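Long-range contacts in cyanuric acid amidohydrolase (Azorhizobium caulinodans, PDB 4NQ3), which hydrolyses cyanuric acid, opening its s-triazine ring to give carboxybiuret, a step in the breakdown of herbicides such as atrazine: residues P2-H7 with E243-P248; A106-R111 with A142-P147; T114-F119 with E230-E235; W219-S224 with H253-D258; T280-K285 with G345-I350. All coordinates share one frame; numbering follows the deposited sequence.

Contact 1. Residues P2-H7 with E243-P248; sequences PIAKVH and EGWSGP
The loop between strands 235-242 and 249-256, which links the second repeat unit to the third, lays Trp245 and Ser246 against Pro2 and Ile3 at the start of strand 2-10, an outer strand of the first four-stranded sheet. Pro2 CG sits squarely over one face of the indole in a CH-pi contact, 4.0 Å from the centroid of the five-membered ring of Trp245 and 7° off its normal. With CG anti to its carbonyl carbon (chi1 -78°), Trp245 runs its six-membered ring alongside the strand, where CZ3 meets Ala4 CB at 3.7 Å and the ring edge lies by Ala4 N. On the five-membered ring, NE1 makes a weak hydrogen bond to Ala142 O. The backbones are joined by Ser246 N donating to Pro2 O (3.0 Å, nearly straight at 168°). Beyond it, Ile3 CG2 lies 4.1 Å from Gly247 CA, and a CB on Gly247 would run into that methyl. Ile3 and Lys5 bond to strand 89-97, whereas Ala4 N is turned to the linker loop, where one water accepts from Ala4 N (2.8 Å) and donates to Ser246 O (2.6 Å).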
# COMPACT_ATOMS: atom_id res chain seq x y z
N PRO A 2 -32.58 -5.07 -34.64
CA PRO A 2 -31.25 -5.22 -34.04
C PRO A 2 -31.13 -6.20 -32.87
O PRO A 2 -32.06 -6.41 -32.09
CB PRO A 2 -30.94 -3.81 -33.54
CG PRO A 2 -32.27 -3.26 -33.21
CD PRO A 2 -33.22 -3.81 -34.24
N ILE A 3 -29.95 -6.79 -32.76
CA ILE A 3 -29.59 -7.79 -31.76
C ILE A 3 -28.41 -7.34 -30.90
O ILE A 3 -27.38 -6.92 -31.42
CB ILE A 3 -29.23 -9.10 -32.46
CG1 ILE A 3 -30.42 -9.55 -33.31
CG2 ILE A 3 -28.75 -10.14 -31.45
CD1 ILE A 3 -30.21 -10.83 -34.04
N ALA A 4 -28.53 -7.44 -29.58
CA ALA A 4 -27.37 -7.17 -28.73
C ALA A 4 -26.48 -8.40 -28.66
O ALA A 4 -26.94 -9.52 -28.41
CB ALA A 4 -27.80 -6.74 -27.33
N LYS A 5 -25.20 -8.19 -28.85
CA LYS A 5 -24.23 -9.25 -28.71
C LYS A 5 -23.22 -8.79 -27.66
O LYS A 5 -22.63 -7.71 -27.79
CB LYS A 5 -23.57 -9.54 -30.08
CG LYS A 5 -24.28 -10.63 -30.90
CD LYS A 5 -23.96 -10.58 -32.40
CE LYS A 5 -22.51 -10.99 -32.74
NZ LYS A 5 -22.06 -10.64 -34.15
N VAL A 6 -23.08 -9.55 -26.59
CA VAL A 6 -22.13 -9.21 -25.53
C VAL A 6 -21.00 -10.22 -25.44
O VAL A 6 -21.25 -11.42 -25.26
CB VAL A 6 -22.83 -9.11 -24.18
CG1 VAL A 6 -21.83 -8.81 -23.09
CG2 VAL A 6 -23.89 -8.05 -24.25
N HIS A 7 -19.76 -9.74 -25.54
CA HIS A 7 -18.59 -10.63 -25.59
C HIS A 7 -17.65 -10.44 -24.41
O HIS A 7 -17.13 -9.36 -24.23
CB HIS A 7 -17.79 -10.37 -26.87
CG HIS A 7 -18.57 -10.52 -28.13
ND1 HIS A 7 -18.82 -11.75 -28.71
CD2 HIS A 7 -19.17 -9.60 -28.93
CE1 HIS A 7 -19.53 -11.58 -29.81
NE2 HIS A 7 -19.76 -10.28 -29.96
N GLU A 243 -38.86 -3.76 -26.72
CA GLU A 243 -39.64 -4.48 -27.72
C GLU A 243 -38.97 -4.40 -29.10
O GLU A 243 -39.15 -5.30 -29.93
CB GLU A 243 -41.06 -3.93 -27.80
CG GLU A 243 -41.84 -3.96 -26.49
CD GLU A 243 -42.29 -5.37 -26.10
OE1 GLU A 243 -42.25 -6.27 -26.97
OE2 GLU A 243 -42.71 -5.56 -24.93
N GLY A 244 -38.24 -3.31 -29.36
CA GLY A 244 -37.65 -3.07 -30.66
C GLY A 244 -36.29 -3.70 -30.88
O GLY A 244 -35.59 -3.38 -31.84
N TRP A 245 -35.91 -4.58 -29.95
CA TRP A 245 -34.70 -5.38 -30.04
C TRP A 245 -35.05 -6.87 -29.95
O TRP A 245 -36.06 -7.23 -29.36
CB TRP A 245 -33.71 -5.00 -28.93
CG TRP A 245 -32.93 -3.73 -29.14
CD1 TRP A 245 -33.41 -2.46 -29.17
CD2 TRP A 245 -31.50 -3.61 -29.29
NE1 TRP A 245 -32.39 -1.56 -29.35
CE2 TRP A 245 -31.21 -2.24 -29.44
CE3 TRP A 245 -30.46 -4.53 -29.33
CZ2 TRP A 245 -29.92 -1.78 -29.62
CZ3 TRP A 245 -29.18 -4.07 -29.51
CH2 TRP A 245 -28.91 -2.70 -29.65
N SER A 246 -34.23 -7.74 -30.53
CA SER A 246 -34.40 -9.17 -30.30
C SER A 246 -33.06 -9.90 -30.14
O SER A 246 -32.00 -9.33 -30.39
CB SER A 246 -35.19 -9.81 -31.43
OG SER A 246 -34.37 -9.88 -32.58
N GLY A 247 -33.12 -11.15 -29.72
CA GLY A 247 -31.93 -11.93 -29.50
C GLY A 247 -32.10 -12.73 -28.23
O GLY A 247 -33.11 -12.63 -27.53
N PRO A 248 -31.11 -13.55 -27.91
CA PRO A 248 -31.19 -14.43 -26.75
C PRO A 248 -30.96 -13.70 -25.43
O PRO A 248 -31.38 -14.18 -24.38
CB PRO A 248 -30.08 -15.45 -27.02
CG PRO A 248 -29.11 -14.74 -27.87
CD PRO A 248 -29.88 -13.76 -28.70
O HOH W 1 -30.88 -8.31 -28.26

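Contact 2. Residues A106-R111 with A142-P147; sequences ALAIGR and AGITDP. With SO4 (sulfate ion), chain D.
A Schellman motif closing helix 125-141 brings Ala142 down onto Gly110 of strand 106-113, an outer strand of the second four-stranded sheet. Gly143, at positive phi, turns the chain away from the helix, and Ala142 is left with its methyl against the strand: CB stands 3.6 Å from Gly110 N. The two CA atoms come within 4.0 Å, a spacing that depends on Gly110 having no side chain, since a CB there would collide with Ala142 CB. Ala108, on the same face, sets its methyl 3.8 Å from Ala142 O, the carbonyl that also receives a weak bond from Trp245 NE1, and Ile144 CD1 just touches that methyl. The CB atoms of Ile109 and Arg111 point away from the helix end. Arg111, its chain extended from CG to NE, presents one edge of its guanidinium in plane to a sulfate. NE donates to O4 of the ion (2.8 Å, 164°), while Arg111 NH2 reaches sulfate O3 at 3.0 Å and adds a weak bond to O4. A leucine in place of Arg111 would remove both donors and would probably leave O3 and O4 without this two-pronged grip. Arg95 NH2 also holds the ion. The sulfate probably came from the crystallisation liquor, but two converging arginines are consistent with a spot that favours anions, beside a helix-to-strand interface made by small methyl groups against backbone.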
# COMPACT_ATOMS: atom_id res chain seq x y z
N ALA A 106 -35.80 -7.90 -25.79
CA ALA A 106 -34.46 -8.41 -25.53
C ALA A 106 -33.53 -7.29 -25.10
O ALA A 106 -33.95 -6.15 -25.01
CB ALA A 106 -33.89 -9.09 -26.78
N LEU A 107 -32.27 -7.64 -24.83
CA LEU A 107 -31.29 -6.67 -24.38
C LEU A 107 -31.16 -5.57 -25.41
O LEU A 107 -31.06 -5.85 -26.60
CB LEU A 107 -29.93 -7.34 -24.14
CG LEU A 107 -28.76 -6.44 -23.69
CD1 LEU A 107 -29.12 -5.63 -22.47
CD2 LEU A 107 -27.51 -7.26 -23.41
N ALA A 108 -31.22 -4.32 -24.94
CA ALA A 108 -30.99 -3.15 -25.78
C ALA A 108 -29.83 -2.35 -25.20
O ALA A 108 -29.64 -2.31 -23.99
CB ALA A 108 -32.22 -2.29 -25.88
N ILE A 109 -29.08 -1.68 -26.08
CA ILE A 109 -27.88 -0.94 -25.74
C ILE A 109 -27.87 0.44 -26.36
O ILE A 109 -28.13 0.59 -27.55
CB ILE A 109 -26.64 -1.65 -26.24
CG1 ILE A 109 -26.61 -3.09 -25.75
CG2 ILE A 109 -25.38 -0.89 -25.82
CD1 ILE A 109 -25.73 -3.92 -26.61
N GLY A 110 -27.58 1.46 -25.57
CA GLY A 110 -27.46 2.80 -26.11
C GLY A 110 -26.22 3.48 -25.56
O GLY A 110 -25.81 3.21 -24.43
N ARG A 111 -25.60 4.33 -26.36
CA ARG A 111 -24.40 5.01 -25.87
C ARG A 111 -24.57 6.49 -26.09
O ARG A 111 -25.40 6.89 -26.88
CB ARG A 111 -23.15 4.52 -26.59
CG ARG A 111 -23.34 4.53 -28.04
CD ARG A 111 -22.09 4.56 -28.82
NE ARG A 111 -22.44 4.49 -30.23
CZ ARG A 111 -21.60 4.16 -31.20
NH1 ARG A 111 -20.34 3.86 -30.90
NH2 ARG A 111 -22.03 4.11 -32.47
N ALA A 142 -30.97 3.78 -27.69
CA ALA A 142 -31.28 2.39 -27.38
C ALA A 142 -32.68 2.03 -27.86
O ALA A 142 -33.05 0.85 -27.90
CB ALA A 142 -31.15 2.13 -25.89
N GLY A 143 -33.46 3.04 -28.23
CA GLY A 143 -34.85 2.86 -28.59
C GLY A 143 -35.65 2.50 -27.37
O GLY A 143 -36.43 1.56 -27.38
N ILE A 144 -35.45 3.28 -26.31
CA ILE A 144 -36.12 3.11 -25.02
C ILE A 144 -36.76 4.41 -24.56
O ILE A 144 -36.08 5.42 -24.42
CB ILE A 144 -35.12 2.69 -23.92
CG1 ILE A 144 -34.59 1.29 -24.14
CG2 ILE A 144 -35.78 2.76 -22.56
CD1 ILE A 144 -33.61 0.86 -23.02
N THR A 145 -38.06 4.39 -24.28
CA THR A 145 -38.72 5.63 -23.82
C THR A 145 -39.20 5.49 -22.39
O THR A 145 -39.24 6.48 -21.65
CB THR A 145 -39.89 6.02 -24.73
OG1 THR A 145 -40.70 4.87 -24.97
CG2 THR A 145 -39.37 6.55 -26.07
N ASP A 146 -39.56 4.27 -22.00
CA ASP A 146 -39.99 3.98 -20.64
C ASP A 146 -38.78 3.76 -19.72
O ASP A 146 -37.99 2.83 -19.91
CB ASP A 146 -40.90 2.75 -20.64
CG ASP A 146 -41.65 2.57 -19.34
OD1 ASP A 146 -41.32 3.29 -18.37
OD2 ASP A 146 -42.59 1.74 -19.32
N PRO A 147 -38.61 4.62 -18.72
CA PRO A 147 -37.48 4.41 -17.82
C PRO A 147 -37.53 3.05 -17.09
O PRO A 147 -36.48 2.53 -16.74
CB PRO A 147 -37.58 5.59 -16.84
CG PRO A 147 -38.31 6.63 -17.60
CD PRO A 147 -39.31 5.88 -18.44
S SO4 D . -25.58 5.08 -32.63
O1 SO4 D . -25.51 6.34 -33.38
O2 SO4 D . -26.97 4.68 -32.36
O3 SO4 D . -24.90 4.03 -33.41
O4 SO4 D . -24.91 5.30 -31.35

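Contact 3. Residues T114-F119 with E230-E235; sequences TPDLPF and ELLGHE
The imidazole of His234 meets Thr114 edge-on, with OG1 lying in the ring plane. His234 ND1 donates to Thr114 OG1 (3.0 Å), and His234 N adds a weak bond to the same oxygen. The hydroxyl sits between its own backbone N and carbonyl carbon (chi1 79°), a position from which it can also donate to Pro115 O (2.9 Å). Farther round the ring, His234 CE1 is approached obliquely by Leu117 CD2 at 3.9 Å. Leu117 N donates to Leu232 O (2.9 Å, 161°) from above the carbonyl plane, tying the two loops together. Between these anchors Gly233 passes close to the backbone of Thr114 and Pro115, where a CB would be tight against both carbonyl oxygens. On the outer side the Asp116 carboxylate crosses Leu232 at a slant, Asp116 CG 3.6 Å from Leu232 CB, and Leu232 CD2 reaches the edge of the Phe119 ring. The loops belong to the second repeat unit and flank the ends of the antiparallel neighbours 106-113 and 235-242. His234 lies near active-site Lys156, nearest side-chain atoms about 6 Å apart. Its NE2 is bonded to Gln127 NE2, so this buried imidazole has partners at both nitrogens, which should fix its rotation.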
# COMPACT_ATOMS: atom_id res chain seq x y z
N THR A 114 -20.10 13.13 -23.84
CA THR A 114 -20.35 14.50 -23.46
C THR A 114 -19.13 15.36 -23.75
O THR A 114 -18.03 14.86 -23.97
CB THR A 114 -20.71 14.65 -21.97
OG1 THR A 114 -19.51 14.59 -21.18
CG2 THR A 114 -21.70 13.60 -21.54
N PRO A 115 -19.35 16.68 -23.79
CA PRO A 115 -18.18 17.54 -23.95
C PRO A 115 -17.35 17.46 -22.69
O PRO A 115 -17.82 16.92 -21.67
CB PRO A 115 -18.79 18.93 -24.10
CG PRO A 115 -20.23 18.70 -24.38
CD PRO A 115 -20.59 17.45 -23.66
N ASP A 116 -16.17 18.06 -22.74
CA ASP A 116 -15.33 18.12 -21.57
C ASP A 116 -16.10 18.77 -20.42
O ASP A 116 -17.01 19.58 -20.63
CB ASP A 116 -14.06 18.88 -21.91
CG ASP A 116 -13.03 18.01 -22.60
OD1 ASP A 116 -13.40 16.86 -22.99
OD2 ASP A 116 -11.87 18.47 -22.78
N LEU A 117 -15.76 18.35 -19.21
CA LEU A 117 -16.39 18.86 -18.00
C LEU A 117 -15.49 19.87 -17.31
O LEU A 117 -14.40 19.49 -16.85
CB LEU A 117 -16.68 17.70 -17.03
CG LEU A 117 -17.18 18.10 -15.65
CD1 LEU A 117 -18.60 18.63 -15.73
CD2 LEU A 117 -17.06 16.94 -14.67
N PRO A 118 -15.94 21.13 -17.23
CA PRO A 118 -15.23 22.20 -16.50
C PRO A 118 -14.89 21.74 -15.08
O PRO A 118 -15.77 21.18 -14.42
CB PRO A 118 -16.23 23.35 -16.47
CG PRO A 118 -17.18 23.06 -17.59
CD PRO A 118 -17.26 21.57 -17.72
N PHE A 119 -13.66 21.93 -14.64
CA PHE A 119 -13.22 21.41 -13.35
C PHE A 119 -14.08 21.93 -12.20
O PHE A 119 -14.18 21.30 -11.14
CB PHE A 119 -11.76 21.75 -13.10
CG PHE A 119 -10.80 20.99 -13.97
CD1 PHE A 119 -11.13 19.74 -14.44
CD2 PHE A 119 -9.59 21.55 -14.34
CE1 PHE A 119 -10.24 19.03 -15.25
CE2 PHE A 119 -8.70 20.87 -15.16
CZ PHE A 119 -9.02 19.61 -15.61
N GLU A 230 -8.13 9.41 -16.90
CA GLU A 230 -7.81 9.42 -18.33
C GLU A 230 -8.82 10.08 -19.25
O GLU A 230 -8.69 9.97 -20.47
CB GLU A 230 -7.60 7.99 -18.83
CG GLU A 230 -8.84 7.07 -18.75
CD GLU A 230 -9.01 6.49 -17.34
OE1 GLU A 230 -8.08 6.69 -16.53
OE2 GLU A 230 -10.02 5.79 -17.05
N LEU A 231 -9.86 10.72 -18.73
CA LEU A 231 -10.76 11.43 -19.62
C LEU A 231 -11.21 12.74 -19.01
O LEU A 231 -11.24 12.86 -17.79
CB LEU A 231 -11.97 10.55 -19.96
CG LEU A 231 -13.13 10.43 -18.96
CD1 LEU A 231 -14.30 9.78 -19.64
CD2 LEU A 231 -12.76 9.62 -17.78
N LEU A 232 -11.59 13.72 -19.82
CA LEU A 232 -12.04 14.99 -19.26
C LEU A 232 -13.56 15.14 -19.29
O LEU A 232 -14.10 16.01 -18.61
CB LEU A 232 -11.39 16.16 -19.97
CG LEU A 232 -9.87 16.16 -19.78
CD1 LEU A 232 -9.31 17.37 -20.48
CD2 LEU A 232 -9.49 16.12 -18.28
N GLY A 233 -14.22 14.29 -20.08
CA GLY A 233 -15.68 14.24 -20.16
C GLY A 233 -16.31 12.96 -19.60
O GLY A 233 -15.81 12.39 -18.62
N HIS A 234 -17.42 12.54 -20.20
CA HIS A 234 -18.12 11.33 -19.75
C HIS A 234 -18.40 10.35 -20.88
O HIS A 234 -18.59 10.76 -22.03
CB HIS A 234 -19.47 11.69 -19.08
CG HIS A 234 -19.37 12.70 -17.99
ND1 HIS A 234 -19.31 14.05 -18.23
CD2 HIS A 234 -19.33 12.56 -16.64
CE1 HIS A 234 -19.23 14.70 -17.08
NE2 HIS A 234 -19.25 13.82 -16.10
N GLU A 235 -18.43 9.05 -20.56
CA GLU A 235 -18.98 8.04 -21.47
C GLU A 235 -20.22 7.46 -20.83
O GLU A 235 -20.20 7.09 -19.66
CB GLU A 235 -17.99 6.94 -21.76
CG GLU A 235 -16.61 7.48 -22.08
CD GLU A 235 -16.34 7.56 -23.58
OE1 GLU A 235 -15.51 6.76 -24.07
OE2 GLU A 235 -16.95 8.45 -24.24

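Contact 4. Residues W219-S224 with H253-D258; sequences WSARAS and HGVMAD
Trp219 opens the contact by bringing CZ3 of its indole 4.2 Å from Val255 CG2, where the loop before strand 223-227 of the second repeat unit meets the outer strand 249-256 of the third. The indole and Val255 both also touch Pro341, a residue of the magnesium site. Next along the chain, Ser220 forms an ST turn and ST motif: its OG accepts from Arg222 N (2.7 Å) and from Ala223 N (2.9 Å), and it is bonded to Glu201 as well. Within this turn Ala221 points its CB toward the strand, 3.5 Å from Val255 CG2. Val255 holds CG2 anti to its carbonyl carbon and CG1 anti to its backbone N (chi1 178°), and CG2 alone does the touching. Ala221 O comes obliquely to His253 CD2 at 3.6 Å. Arg222 then bends at chi3 (-67°) and carries its guanidinium, its plane 12° from that of the His253 ring, to a salt bridge with Glu201. His253 ND1 is hydrogen-bonded to His151 ND1, which should steady the ring. An alanine at His253 would remove that support and is likely to leave His151 ND1 without its mate and the methylenes of Arg222 freer to shift. On the histidine side the aliphatic part of the arginine meets the ring: Arg222 CG lies over one face of His253 as a CH-pi pair, 4.1 Å from the ring centroid and offset toward the rim.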
# COMPACT_ATOMS: atom_id res chain seq x y z
N TRP A 219 -30.82 8.31 -4.12
CA TRP A 219 -30.00 7.42 -4.92
C TRP A 219 -30.79 6.77 -6.04
O TRP A 219 -32.02 6.73 -6.01
CB TRP A 219 -29.34 6.33 -4.06
CG TRP A 219 -30.25 5.55 -3.16
CD1 TRP A 219 -30.51 5.80 -1.84
CD2 TRP A 219 -31.00 4.37 -3.50
NE1 TRP A 219 -31.38 4.86 -1.35
CE2 TRP A 219 -31.70 3.97 -2.35
CE3 TRP A 219 -31.15 3.62 -4.67
CZ2 TRP A 219 -32.53 2.86 -2.33
CZ3 TRP A 219 -31.99 2.50 -4.65
CH2 TRP A 219 -32.67 2.14 -3.48
N SER A 220 -30.05 6.30 -7.04
CA SER A 220 -30.61 5.55 -8.16
C SER A 220 -30.38 4.06 -7.97
O SER A 220 -29.33 3.63 -7.48
CB SER A 220 -29.97 6.00 -9.48
OG SER A 220 -30.10 4.98 -10.46
N ALA A 221 -31.36 3.26 -8.37
CA ALA A 221 -31.19 1.81 -8.36
C ALA A 221 -30.49 1.32 -9.63
O ALA A 221 -30.29 0.12 -9.81
CB ALA A 221 -32.55 1.13 -8.20
N ARG A 222 -30.12 2.24 -10.51
CA ARG A 222 -29.59 1.79 -11.77
C ARG A 222 -28.26 2.42 -12.15
O ARG A 222 -27.57 1.94 -13.07
CB ARG A 222 -30.63 2.02 -12.86
CG ARG A 222 -31.58 0.84 -12.87
CD ARG A 222 -32.94 1.16 -13.41
NE ARG A 222 -33.66 2.08 -12.56
CZ ARG A 222 -34.76 2.69 -12.95
NH1 ARG A 222 -35.25 2.45 -14.16
NH2 ARG A 222 -35.38 3.55 -12.15
N ALA A 223 -27.87 3.45 -11.41
CA ALA A 223 -26.62 4.14 -11.66
C ALA A 223 -25.40 3.27 -11.36
O ALA A 223 -25.35 2.61 -10.32
CB ALA A 223 -26.55 5.45 -10.85
N SER A 224 -24.44 3.26 -12.27
CA SER A 224 -23.14 2.68 -11.98
C SER A 224 -22.03 3.59 -12.50
O SER A 224 -21.81 3.69 -13.69
CB SER A 224 -23.03 1.29 -12.57
OG SER A 224 -21.70 0.81 -12.43
N HIS A 253 -31.87 -6.74 -13.00
CA HIS A 253 -31.06 -6.01 -12.02
C HIS A 253 -31.74 -5.97 -10.67
O HIS A 253 -32.94 -6.19 -10.57
CB HIS A 253 -30.79 -4.58 -12.46
CG HIS A 253 -31.89 -3.64 -12.09
ND1 HIS A 253 -33.06 -3.52 -12.82
CD2 HIS A 253 -32.02 -2.78 -11.04
CE1 HIS A 253 -33.85 -2.63 -12.25
NE2 HIS A 253 -33.24 -2.17 -11.16
N GLY A 254 -30.97 -5.59 -9.65
CA GLY A 254 -31.47 -5.45 -8.30
C GLY A 254 -30.53 -4.59 -7.48
O GLY A 254 -29.47 -4.20 -7.97
N VAL A 255 -30.91 -4.28 -6.25
CA VAL A 255 -30.06 -3.46 -5.40
C VAL A 255 -29.59 -4.22 -4.18
O VAL A 255 -30.39 -4.67 -3.39
CB VAL A 255 -30.78 -2.21 -4.93
CG1 VAL A 255 -29.88 -1.39 -4.01
CG2 VAL A 255 -31.21 -1.38 -6.12
N MSE A 256 -28.29 -4.38 -4.03
CA MSE A 256 -27.76 -4.95 -2.81
C MSE A 256 -27.95 -3.98 -1.65
O MSE A 256 -27.49 -2.84 -1.71
CB MSE A 256 -26.29 -5.29 -2.98
CG MSE A 256 -26.02 -6.32 -4.04
SE MSE A 256 -24.08 -6.60 -4.20
CE MSE A 256 -23.83 -7.72 -2.58
N ALA A 257 -28.62 -4.45 -0.59
CA ALA A 257 -28.90 -3.63 0.58
C ALA A 257 -27.60 -3.30 1.30
O ALA A 257 -27.40 -2.20 1.82
CB ALA A 257 -29.86 -4.33 1.47
N ASP A 258 -26.70 -4.29 1.33
CA ASP A 258 -25.34 -4.08 1.83
C ASP A 258 -24.34 -5.01 1.11
O ASP A 258 -24.69 -5.69 0.14
CB ASP A 258 -25.27 -4.26 3.35
CG ASP A 258 -25.82 -5.58 3.81
OD1 ASP A 258 -25.70 -6.57 3.05
OD2 ASP A 258 -26.38 -5.63 4.94

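Contact 5. Residues T280-K285 with G345-I350; sequences TIVLAK and GPVAVI
Val347 keeps CG1 between its backbone N and carbonyl carbon (chi1 58°), which swings CG2 across to the neighbouring strand, 3.8 Å from Ala284 CB and 3.9 Å from Val282 CG1. Lys285 bends at chi2 (-71°) and again at chi3, and its chain climbs away from the strand pair after CB has run side by side with Pro346, 3.8 Å from its CD. Strands 281-285 and 345-350 are antiparallel, their segment axes 4.7 Å apart. Leu283 and Ala348 form a hydrogen-bonded pair, with Leu283 N to Ala348 O at 3.0 Å and Ala348 N to Leu283 O at 2.8 Å. Ile281 and Ile350 form another, in which Ile350 N to Ile281 O is the firm bond and the return bond is weak. Lys285 N donates to Pro346 O at 2.9 Å, straight on to the carbonyl. Val282, Ala284, Val347 and Val349 share the face covered by helices 263-271 and 309-325. Ile281, Leu283, Ala348 and Ile350 line the other, where Ile281 CB and Ile350 CB touch at 3.9 Å. The side chains are buried throughout. The ladder probably sets the base of Lys285, whose NZ is bonded to Ser333 OG and to the carbonyls of Cys225, Gly334 and Gly335. Lys285 and substrate-binding Ser333 are consistent with one of the three potential Ser-Lys dyads of the threefold-symmetric active site.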
# COMPACT_ATOMS: atom_id res chain seq x y z
N THR A 280 -22.67 -16.58 -16.97
CA THR A 280 -23.37 -15.44 -16.36
C THR A 280 -22.49 -14.18 -16.38
O THR A 280 -21.31 -14.21 -16.03
CB THR A 280 -23.76 -15.73 -14.90
OG1 THR A 280 -24.36 -17.03 -14.79
CG2 THR A 280 -24.71 -14.67 -14.39
N ILE A 281 -23.06 -13.07 -16.82
CA ILE A 281 -22.36 -11.79 -16.80
C ILE A 281 -22.86 -10.96 -15.62
O ILE A 281 -24.07 -10.74 -15.50
CB ILE A 281 -22.60 -11.02 -18.08
CG1 ILE A 281 -21.98 -11.76 -19.26
CG2 ILE A 281 -22.09 -9.59 -17.96
CD1 ILE A 281 -22.29 -11.09 -20.55
N VAL A 282 -21.95 -10.48 -14.78
CA VAL A 282 -22.36 -9.71 -13.60
C VAL A 282 -21.72 -8.33 -13.57
O VAL A 282 -20.52 -8.21 -13.73
CB VAL A 282 -22.00 -10.45 -12.30
CG1 VAL A 282 -22.62 -9.75 -11.11
CG2 VAL A 282 -22.46 -11.91 -12.36
N LEU A 283 -22.53 -7.30 -13.37
CA LEU A 283 -22.01 -5.94 -13.16
C LEU A 283 -22.51 -5.44 -11.81
O LEU A 283 -23.71 -5.40 -11.58
CB LEU A 283 -22.48 -5.00 -14.27
CG LEU A 283 -22.48 -5.63 -15.66
CD1 LEU A 283 -23.28 -4.79 -16.62
CD2 LEU A 283 -21.08 -5.76 -16.16
N ALA A 284 -21.61 -5.06 -10.91
CA ALA A 284 -22.06 -4.67 -9.58
C ALA A 284 -21.29 -3.50 -9.02
O ALA A 284 -20.12 -3.32 -9.34
CB ALA A 284 -21.97 -5.84 -8.66
N LYS A 285 -21.95 -2.69 -8.18
CA LYS A 285 -21.26 -1.64 -7.43
C LYS A 285 -21.03 -2.08 -5.99
O LYS A 285 -21.94 -2.59 -5.34
CB LYS A 285 -22.07 -0.36 -7.45
CG LYS A 285 -22.16 0.27 -8.80
CD LYS A 285 -20.82 0.84 -9.20
CE LYS A 285 -20.28 1.74 -8.11
NZ LYS A 285 -18.95 2.26 -8.54
N GLY A 345 -25.38 -1.11 -3.41
CA GLY A 345 -25.13 -0.74 -4.78
C GLY A 345 -25.96 -1.60 -5.70
O GLY A 345 -26.43 -2.67 -5.31
N PRO A 346 -26.18 -1.12 -6.92
CA PRO A 346 -26.88 -1.90 -7.94
C PRO A 346 -26.07 -3.11 -8.36
O PRO A 346 -24.82 -3.09 -8.35
CB PRO A 346 -27.03 -0.93 -9.11
CG PRO A 346 -26.86 0.43 -8.50
CD PRO A 346 -25.84 0.23 -7.40
N VAL A 347 -26.78 -4.17 -8.71
CA VAL A 347 -26.14 -5.28 -9.39
C VAL A 347 -27.05 -5.66 -10.55
O VAL A 347 -28.27 -5.64 -10.41
CB VAL A 347 -25.89 -6.47 -8.47
CG1 VAL A 347 -27.17 -6.93 -7.86
CG2 VAL A 347 -25.29 -7.58 -9.25
N ALA A 348 -26.46 -5.92 -11.71
CA ALA A 348 -27.22 -6.33 -12.88
C ALA A 348 -26.65 -7.64 -13.40
O ALA A 348 -25.46 -7.91 -13.25
CB ALA A 348 -27.19 -5.27 -13.95
N VAL A 349 -27.50 -8.46 -14.00
CA VAL A 349 -27.05 -9.71 -14.58
C VAL A 349 -27.49 -9.76 -16.02
O VAL A 349 -28.57 -9.28 -16.35
CB VAL A 349 -27.62 -10.90 -13.84
CG1 VAL A 349 -27.15 -12.17 -14.49
CG2 VAL A 349 -27.19 -10.85 -12.40
N ILE A 350 -26.64 -10.31 -16.88
CA ILE A 350 -26.97 -10.47 -18.29
C ILE A 350 -26.84 -11.91 -18.69
O ILE A 350 -25.75 -12.47 -18.68
CB ILE A 350 -26.08 -9.65 -19.19
CG1 ILE A 350 -26.32 -8.16 -18.97
CG2 ILE A 350 -26.35 -10.02 -20.64
CD1 ILE A 350 -25.44 -7.31 -19.81

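Overall arrangement
From the N terminus, contact 1 closes the longest loop, returning residues 243-248 to the first strand and tying the first sheet to the linker before the third repeat unit. Contacts 2 and 3 nest inside that loop and cross each other: one joins strand 106-113 to the end of helix 125-141, the other joins two loops of the second unit. Contact 4 crosses contacts 1 and 3, binding the second unit to the third. Contact 5 follows all of these in series, wholly within the third sheet, where strand 345-352 neighbours the 249-256 strand of contact 4. Contacts 1 and 2 adjoin through Trp245, and Val6 packs on Ile281 between contacts 1 and 5.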